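Local coordinates for uncharacterized protein (Bacteroides thetaiotaomicron VPI-5482, PDB 3KNY), which is of unknown function, a two-domain protein assigned to the BT_3535-like family and probably made as a lipoprotein, at residues 140-145 and 160-165; 191-196 and 208-213. One frame throughout, in Å; residues are numbered along the deposited sequence.

Overall arrangement
Both contacts pair neighbouring strands of an antiparallel beta hairpin, but in different sheets. Contact 1 joins strands 140-149 and 154-164 of a three-stranded antiparallel sheet and lies largely at the surface; contact 2 joins 188-201 and 204-217 of a larger mixed sheet and is partly buried. Their centres are about 11 Å apart, and the sheets meet where Ala143 packs on Ala191 and Ile141 on Val210. The mostly apolar sides of the two hairpins thus face each other across this junction. On their other sides the chemistry differs: contact 1 lays tyrosine rings across the neighbouring strand, whereas contact 2 carries serines, threonines and a glutamine, with one direct hydroxyl-hydroxyl bond.

Contact 1 (140-145 and 160-165); sequences YIKAAV and SVYTGS
Tyr140 and Tyr162 each hold CG between the backbone N and the carbonyl carbon (chi1 59° in both), which turns either ring across the partner strand. The Tyr140 ring lies over Gly164, whose CA sits 4.0 Å from the ring centroid in a CH-pi contact; with no side chain there, the phenol can lie close against the backbone. The opposite face of this ring meets Lys142 CE. Lys142 CB makes a CH-pi contact over one face of Tyr162, 3.8 Å from the ring centroid, while Ala144 CB approaches the edge of that ring. The extended Lys142 chain carries CD past Tyr162 OH.

Beneath the rings the antiparallel backbones are tightly joined: Lys142 N reaches Tyr162 O at 2.8 Å, nearly straight at 171°, and Tyr162 N returns a bond to Lys142 O. The hydrogen bond from Gly164 N to Tyr140 O is weak, but Thr163 OG1 donates to the same oxygen at 2.9 Å. On the other side of the sheet, Ile141 CG2 meets Val161 CG1 at 3.6 Å. This hairpin forms two strands of a three-stranded sheet, with strand 124-134 flanking 140-149, while Ala143 and Thr163 pack on strand 188-201 and Val161 touches strand 177-183.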
# COMPACT_ATOMS: atom_id res chain seq x y z
N TYR A 140 -1.42 4.46 14.00
CA TYR A 140 -1.05 4.08 12.65
C TYR A 140 -0.18 5.15 11.98
O TYR A 140 -0.18 6.30 12.39
CB TYR A 140 -2.33 3.86 11.81
CG TYR A 140 -3.24 5.07 11.73
CD1 TYR A 140 -2.86 6.21 11.02
CD2 TYR A 140 -4.48 5.08 12.38
CE1 TYR A 140 -3.69 7.35 10.95
CE2 TYR A 140 -5.31 6.23 12.33
CZ TYR A 140 -4.90 7.34 11.61
OH TYR A 140 -5.69 8.45 11.52
N ILE A 141 0.55 4.76 10.94
CA ILE A 141 1.25 5.71 10.07
C ILE A 141 0.68 5.53 8.68
O ILE A 141 0.73 4.42 8.11
CB ILE A 141 2.75 5.45 9.97
CG1 ILE A 141 3.43 5.55 11.34
CG2 ILE A 141 3.37 6.41 8.97
CD1 ILE A 141 4.88 4.99 11.33
N LYS A 142 0.13 6.61 8.13
CA LYS A 142 -0.41 6.60 6.78
C LYS A 142 0.34 7.55 5.85
O LYS A 142 0.89 8.55 6.30
CB LYS A 142 -1.87 7.00 6.81
CG LYS A 142 -2.73 5.95 7.45
CD LYS A 142 -4.19 6.28 7.38
CE LYS A 142 -5.02 5.22 8.11
NZ LYS A 142 -6.41 5.22 7.59
N ALA A 143 0.32 7.25 4.55
CA ALA A 143 0.89 8.10 3.50
C ALA A 143 -0.25 8.54 2.58
O ALA A 143 -1.17 7.75 2.30
CB ALA A 143 1.98 7.35 2.71
N ALA A 144 -0.23 9.81 2.15
CA ALA A 144 -1.17 10.34 1.14
C ALA A 144 -0.35 11.05 0.05
O ALA A 144 0.67 11.61 0.32
CB ALA A 144 -2.14 11.29 1.77
N VAL A 145 -0.81 11.03 -1.18
CA VAL A 145 -0.03 11.50 -2.32
C VAL A 145 -0.98 12.14 -3.30
O VAL A 145 -2.03 11.58 -3.58
CB VAL A 145 0.63 10.33 -3.08
CG1 VAL A 145 1.34 10.83 -4.28
CG2 VAL A 145 1.59 9.60 -2.18
N SER A 160 2.42 13.27 1.79
CA SER A 160 2.30 13.42 3.24
C SER A 160 2.36 12.13 3.97
O SER A 160 1.91 11.11 3.46
CB SER A 160 0.98 14.05 3.62
OG SER A 160 0.77 15.21 2.86
N VAL A 161 2.88 12.20 5.19
CA VAL A 161 2.90 11.08 6.10
C VAL A 161 2.26 11.59 7.33
O VAL A 161 2.58 12.66 7.79
CB VAL A 161 4.29 10.60 6.41
CG1 VAL A 161 4.22 9.54 7.48
CG2 VAL A 161 4.93 10.03 5.15
N TYR A 162 1.29 10.87 7.83
CA TYR A 162 0.62 11.31 9.05
C TYR A 162 0.26 10.15 9.94
O TYR A 162 0.27 8.97 9.55
CB TYR A 162 -0.62 12.13 8.72
CG TYR A 162 -1.62 11.40 7.90
CD1 TYR A 162 -1.47 11.29 6.53
CD2 TYR A 162 -2.74 10.85 8.48
CE1 TYR A 162 -2.41 10.63 5.76
CE2 TYR A 162 -3.68 10.19 7.73
CZ TYR A 162 -3.51 10.07 6.38
OH TYR A 162 -4.46 9.41 5.65
N THR A 163 -0.08 10.52 11.16
CA THR A 163 -0.28 9.56 12.19
C THR A 163 -1.59 9.88 12.89
O THR A 163 -2.13 10.95 12.74
CB THR A 163 0.92 9.59 13.12
OG1 THR A 163 0.84 8.51 14.03
CG2 THR A 163 0.99 10.90 13.88
N GLY A 164 -2.10 8.92 13.64
CA GLY A 164 -3.37 9.08 14.34
C GLY A 164 -3.75 7.77 15.00
O GLY A 164 -2.97 6.80 15.01
N SER A 165 -4.94 7.75 15.58
CA SER A 165 -5.45 6.54 16.23
C SER A 165 -6.97 6.55 16.26
O SER A 165 -7.58 7.60 16.40
CB SER A 165 -4.93 6.45 17.67
OG SER A 165 -5.59 5.41 18.37

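Contact 2 (191-196 and 208-213)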
# COMPACT_ATOMS: atom_id res chain seq x y z
N ALA A 191 5.72 4.79 -1.60
CA ALA A 191 5.77 5.71 -0.46
C ALA A 191 6.42 4.93 0.68
O ALA A 191 6.04 3.78 0.95
CB ALA A 191 4.35 6.20 -0.06
N SER A 192 7.42 5.53 1.34
CA SER A 192 8.13 4.84 2.40
C SER A 192 8.27 5.70 3.60
O SER A 192 8.23 6.92 3.49
CB SER A 192 9.54 4.45 1.96
OG SER A 192 9.49 3.42 1.00
N CYS A 193 8.47 5.07 4.75
CA CYS A 193 8.83 5.82 5.90
C CYS A 193 9.94 5.11 6.63
O CYS A 193 10.14 3.89 6.48
CB CYS A 193 7.63 6.02 6.79
SG CYS A 193 7.16 4.55 7.67
N SER A 194 10.70 5.90 7.37
CA SER A 194 11.75 5.42 8.21
C SER A 194 11.90 6.42 9.35
O SER A 194 12.42 7.50 9.15
CB SER A 194 13.03 5.31 7.41
OG SER A 194 14.07 4.82 8.25
N GLY A 195 11.42 6.06 10.53
CA GLY A 195 11.32 6.99 11.64
C GLY A 195 10.79 6.34 12.92
O GLY A 195 10.79 5.11 13.04
N THR A 196 10.36 7.16 13.87
CA THR A 196 9.92 6.69 15.16
C THR A 196 8.51 7.15 15.41
O THR A 196 8.21 8.33 15.28
CB THR A 196 10.86 7.16 16.28
OG1 THR A 196 12.14 6.58 16.05
CG2 THR A 196 10.41 6.65 17.66
N VAL A 208 8.17 3.12 18.60
CA VAL A 208 8.39 2.07 17.62
C VAL A 208 9.14 2.67 16.45
O VAL A 208 8.72 3.70 15.91
CB VAL A 208 7.05 1.46 17.12
CG1 VAL A 208 7.30 0.27 16.22
CG2 VAL A 208 6.21 1.06 18.28
N THR A 209 10.25 2.04 16.07
CA THR A 209 10.99 2.44 14.89
C THR A 209 10.31 1.70 13.78
O THR A 209 10.11 0.51 13.90
CB THR A 209 12.48 2.09 14.99
OG1 THR A 209 13.04 2.83 16.07
CG2 THR A 209 13.22 2.50 13.75
N VAL A 210 9.88 2.43 12.75
CA VAL A 210 9.11 1.86 11.67
C VAL A 210 9.75 2.11 10.31
O VAL A 210 10.00 3.25 9.94
CB VAL A 210 7.71 2.44 11.63
CG1 VAL A 210 6.93 1.85 10.44
CG2 VAL A 210 6.99 2.18 12.98
N GLN A 211 10.01 1.05 9.56
CA GLN A 211 10.55 1.18 8.22
C GLN A 211 9.64 0.36 7.30
O GLN A 211 9.71 -0.87 7.33
CB GLN A 211 11.98 0.66 8.16
CG GLN A 211 12.94 1.44 9.00
CD GLN A 211 14.33 0.81 9.01
OE1 GLN A 211 14.59 -0.12 9.73
NE2 GLN A 211 15.20 1.32 8.22
N LYS A 212 8.80 1.02 6.50
CA LYS A 212 7.83 0.35 5.64
C LYS A 212 7.66 0.99 4.28
O LYS A 212 7.96 2.17 4.12
CB LYS A 212 6.45 0.30 6.33
CG LYS A 212 6.48 -0.50 7.61
CD LYS A 212 5.49 -1.62 7.63
CE LYS A 212 6.14 -2.86 8.10
NZ LYS A 212 5.24 -4.01 8.13
N THR A 213 7.17 0.23 3.31
CA THR A 213 6.93 0.73 1.97
C THR A 213 5.58 0.24 1.45
O THR A 213 5.24 -0.93 1.55
CB THR A 213 8.05 0.32 1.00
OG1 THR A 213 9.29 0.90 1.42
CG2 THR A 213 7.77 0.80 -0.42
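Ser192 OG and Thr213 OG1 share a hydrogen bond of 2.6 Å, the shortest polar link between the two strands. Both oxygens stand beside their own backbone N, anti to the carbonyl carbon (chi1 -71° and -63°), and so meet above a non-hydrogen-bonded pair. Further along the same side, Ser194 OG lies alongside the extended Gln211 chain, 3.6 Å from Gln211 CG, and Thr196 and Thr209 cross with their hydroxyls too far apart to bond.

The strands form an antiparallel beta hairpin within a mixed sheet, with strands 7-10 and 93-97 both pairing in parallel with 204-217, and strands 173-175 and 177-183 pairing with 188-201. Cys193 and Lys212 exchange backbone bonds, Cys193 N to Lys212 O at 3.0 Å; Gly195 and Val210 do likewise, Val210 N meeting Gly195 O at 2.8 Å. The chain turns a corner at Gly195, yet the two bonds between Gly195 and Val210 keep the pairing going through the bend.

Turned to the opposite side from the hydroxyls, Cys193 SG touches Val210 CG1 at 3.9 Å. Leu132 packs on Cys193 and Tyr133 on Val210, both from strand 124-134 of the three-stranded sheet. Lys212 starts on this side too, but its chain leads away from strand 191-194 and touches Val10.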